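Local coordinates for ABC-type branched-chain amino acid transport systems periplasmic component-like protein (Thermomonospora curvata, PDB 4N03) that probably binds fatty acids outside the membrane as the substrate-binding component of an ABC transporter, at residues D224-S229 against Q249-S254. Residues are numbered along the deposited sequence; the frame is centred on the assembly and turned at random.
Sequences DAILLS and QPILGS
Between Ile226 and Leu252 the flat peptide groups of two parallel strands join, with the side chains of Ile226, Leu228 and Ile251 on one face and those of Leu227 and Leu252 on the other; strand 170-176 flanks the outer edge of 225-229, and 275-279 that of 251-253. The pair belongs to a beta-alpha-beta unit in one lobe of the periplasmic binding protein fold. Its connecting helix, 232-244, covers the first face, where Leu238 meets both isoleucines; helix 148-161 covers the second, with Met152 against both leucines.

In the usual parallel pattern, Ile226 and Leu228 each give an N-H and a carbonyl to segment 249-254. Ile226 N reaches Pro250 O at 2.9 Å, almost straight (170°), and Ile226 O accepts Leu252 N at 2.8 Å. The bond from Leu228 N to Leu252 O is more bent (149°), and Leu228 O accepts Ser254 N at 2.9 Å. Leu252 O also takes a CA-H contact from Leu227 CA at 3.1 Å.

The Leu227 and Leu252 side chains run alongside each other, Leu227 CD1 4.2 Å from Leu252 CB. Where the strands begin, Pro250 CD rests 3.4 Å from Asp224 O. At their other end, nearer the bound palmitic acid, both serine hydroxyls stand anti to their carbonyl carbons, which brings Ser229 OG and Ser254 OG into a 2.8 Å hydrogen bond; Ser229 OG is also bonded to His173 NE2.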
ATOM      1  N   ASP A 224     -25.967   5.246   5.631  1.00 11.69           N
ATOM      2  CA  ASP A 224     -26.241   5.141   4.216  1.00 11.82           C
ATOM      3  C   ASP A 224     -25.117   4.513   3.419  1.00 10.90           C
ATOM      4  O   ASP A 224     -25.356   4.078   2.296  1.00 12.22           O
ATOM      5  CB  ASP A 224     -26.566   6.517   3.696  1.00 11.73           C
ATOM      6  CG  ASP A 224     -27.752   7.107   4.427  1.00 13.46           C
ATOM      7  OD1 ASP A 224     -28.879   6.590   4.210  1.00 15.79           O
ATOM      8  OD2 ASP A 224     -27.585   8.067   5.227  1.00 13.52           O
ATOM      9  N   ALA A 225     -23.926   4.489   3.978  1.00 11.25           N
ATOM     10  CA  ALA A 225     -22.788   3.861   3.334  1.00 10.89           C
ATOM     11  C   ALA A 225     -21.870   3.432   4.423  1.00 11.09           C
ATOM     12  O   ALA A 225     -21.830   4.023   5.505  1.00 11.76           O
ATOM     13  CB  ALA A 225     -22.075   4.833   2.380  1.00 11.81           C
ATOM     14  N   ILE A 226     -21.119   2.357   4.165  1.00 10.71           N
ATOM     15  CA  ILE A 226     -20.204   1.751   5.129  1.00 10.49           C
ATOM     16  C   ILE A 226     -18.814   1.877   4.573  1.00 10.61           C
ATOM     17  O   ILE A 226     -18.556   1.391   3.465  1.00 11.30           O
ATOM     18  CB  ILE A 226     -20.544   0.265   5.365  1.00 11.09           C
ATOM     19  CG1 ILE A 226     -21.975   0.115   5.920  1.00 12.03           C
ATOM     20  CG2 ILE A 226     -19.526  -0.381   6.282  1.00 13.07           C
ATOM     21  CD1 ILE A 226     -22.487  -1.318   5.888  1.00 15.22           C
ATOM     22  N   LEU A 227     -17.885   2.442   5.304  1.00  9.86           N
ATOM     23  CA  LEU A 227     -16.487   2.579   4.931  1.00  9.30           C
ATOM     24  C   LEU A 227     -15.678   1.709   5.857  1.00  9.89           C
ATOM     25  O   LEU A 227     -16.009   1.557   7.036  1.00  9.98           O
ATOM     26  CB  LEU A 227     -16.022   4.036   5.022  1.00  9.42           C
ATOM     27  CG  LEU A 227     -16.388   4.931   3.835  1.00 11.89           C
ATOM     28  CD1 LEU A 227     -17.844   4.927   3.413  1.00 13.86           C
ATOM     29  CD2 LEU A 227     -15.928   6.352   4.144  1.00 12.81           C
ATOM     30  N   LEU A 228     -14.628   1.093   5.296  1.00  9.32           N
ATOM     31  CA  LEU A 228     -13.830   0.124   6.040  1.00  9.30           C
ATOM     32  C   LEU A 228     -12.360   0.333   5.789  1.00  9.39           C
ATOM     33  O   LEU A 228     -11.894   0.194   4.660  1.00 10.45           O
ATOM     34  CB  LEU A 228     -14.208  -1.300   5.675  1.00 10.03           C
ATOM     35  CG  LEU A 228     -13.457  -2.413   6.407  1.00 11.20           C
ATOM     36  CD1 LEU A 228     -13.698  -2.384   7.913  1.00 11.23           C
ATOM     37  CD2 LEU A 228     -13.798  -3.787   5.870  1.00 12.11           C
ATOM     38  N   SER A 229     -11.601   0.561   6.847  1.00  8.92           N
ATOM     39  CA  SER A 229     -10.152   0.604   6.790  1.00  8.97           C
ATOM     40  C   SER A 229      -9.608  -0.424   7.730  1.00  9.02           C
ATOM     41  O   SER A 229      -9.454  -0.230   8.925  1.00 10.29           O
ATOM     42  CB  SER A 229      -9.637   2.005   7.116  1.00  9.86           C
ATOM     43  OG  SER A 229     -10.235   2.975   6.278  1.00  9.96           O
ATOM     44  N   GLN A 249     -26.561  -1.027   1.951  1.00 12.41           N
ATOM     45  CA  GLN A 249     -25.648   0.106   1.793  1.00 12.60           C
ATOM     46  C   GLN A 249     -24.412  -0.300   1.029  1.00 11.73           C
ATOM     47  O   GLN A 249     -23.873  -1.395   1.271  1.00 12.09           O
ATOM     48  CB  GLN A 249     -25.230   0.609   3.165  1.00 12.69           C
ATOM     49  CG  GLN A 249     -26.331   1.213   4.038  1.00 13.23           C
ATOM     50  CD  GLN A 249     -27.057   0.241   4.929  1.00 14.45           C
ATOM     51  OE1 GLN A 249     -27.133  -0.950   4.622  1.00 15.08           O
ATOM     52  NE2 GLN A 249     -27.559   0.712   6.050  1.00 17.01           N
ATOM     53  N   PRO A 250     -23.876   0.552   0.194  1.00 10.59           N
ATOM     54  CA  PRO A 250     -22.576   0.234  -0.395  1.00 11.09           C
ATOM     55  C   PRO A 250     -21.482   0.208   0.663  1.00 10.72           C
ATOM     56  O   PRO A 250     -21.553   0.947   1.672  1.00 10.45           O
ATOM     57  CB  PRO A 250     -22.368   1.397  -1.365  1.00 11.75           C
ATOM     58  CG  PRO A 250     -23.039   2.536  -0.710  1.00 12.56           C
ATOM     59  CD  PRO A 250     -24.294   1.924  -0.129  1.00 13.07           C
ATOM     60  N   ILE A 251     -20.468  -0.621   0.416  1.00  9.99           N
ATOM     61  CA  ILE A 251     -19.265  -0.702   1.204  1.00  9.53           C
ATOM     62  C   ILE A 251     -18.103  -0.181   0.419  1.00 10.14           C
ATOM     63  O   ILE A 251     -17.911  -0.592  -0.731  1.00 11.48           O
ATOM     64  CB  ILE A 251     -18.991  -2.145   1.704  1.00 11.07           C
ATOM     65  CG1 ILE A 251     -20.132  -2.639   2.591  1.00 10.88           C
ATOM     66  CG2 ILE A 251     -17.695  -2.204   2.451  1.00 10.96           C
ATOM     67  CD1 ILE A 251     -20.146  -4.136   2.825  1.00 12.23           C
ATOM     68  N   LEU A 252     -17.320   0.727   0.991  1.00 10.20           N
ATOM     69  CA  LEU A 252     -16.127   1.286   0.379  1.00  9.81           C
ATOM     70  C   LEU A 252     -14.960   1.050   1.289  1.00  9.96           C
ATOM     71  O   LEU A 252     -14.953   1.524   2.429  1.00 10.29           O
ATOM     72  CB  LEU A 252     -16.319   2.790   0.138  1.00 11.65           C
ATOM     73  CG  LEU A 252     -15.119   3.539  -0.432  1.00 12.53           C
ATOM     74  CD1 LEU A 252     -14.816   3.074  -1.842  1.00 14.17           C
ATOM     75  CD2 LEU A 252     -15.335   5.032  -0.325  1.00 14.29           C
ATOM     76  N   GLY A 253     -13.957   0.313   0.836  1.00 10.30           N
ATOM     77  CA  GLY A 253     -12.793  -0.011   1.601  1.00  9.79           C
ATOM     78  C   GLY A 253     -11.550   0.708   1.177  1.00  8.68           C
ATOM     79  O   GLY A 253     -11.409   1.093   0.020  1.00  9.68           O
ATOM     80  N   SER A 254     -10.623   0.833   2.113  1.00  8.79           N
ATOM     81  CA  SER A 254      -9.291   1.249   1.824  1.00  9.36           C
ATOM     82  C   SER A 254      -8.572   0.100   1.050  1.00  9.48           C
ATOM     83  O   SER A 254      -9.071  -1.001   0.913  1.00 10.18           O
ATOM     84  CB  SER A 254      -8.542   1.607   3.093  1.00  8.63           C
ATOM     85  OG  SER A 254      -9.116   2.714   3.771  1.00  9.87           O
TER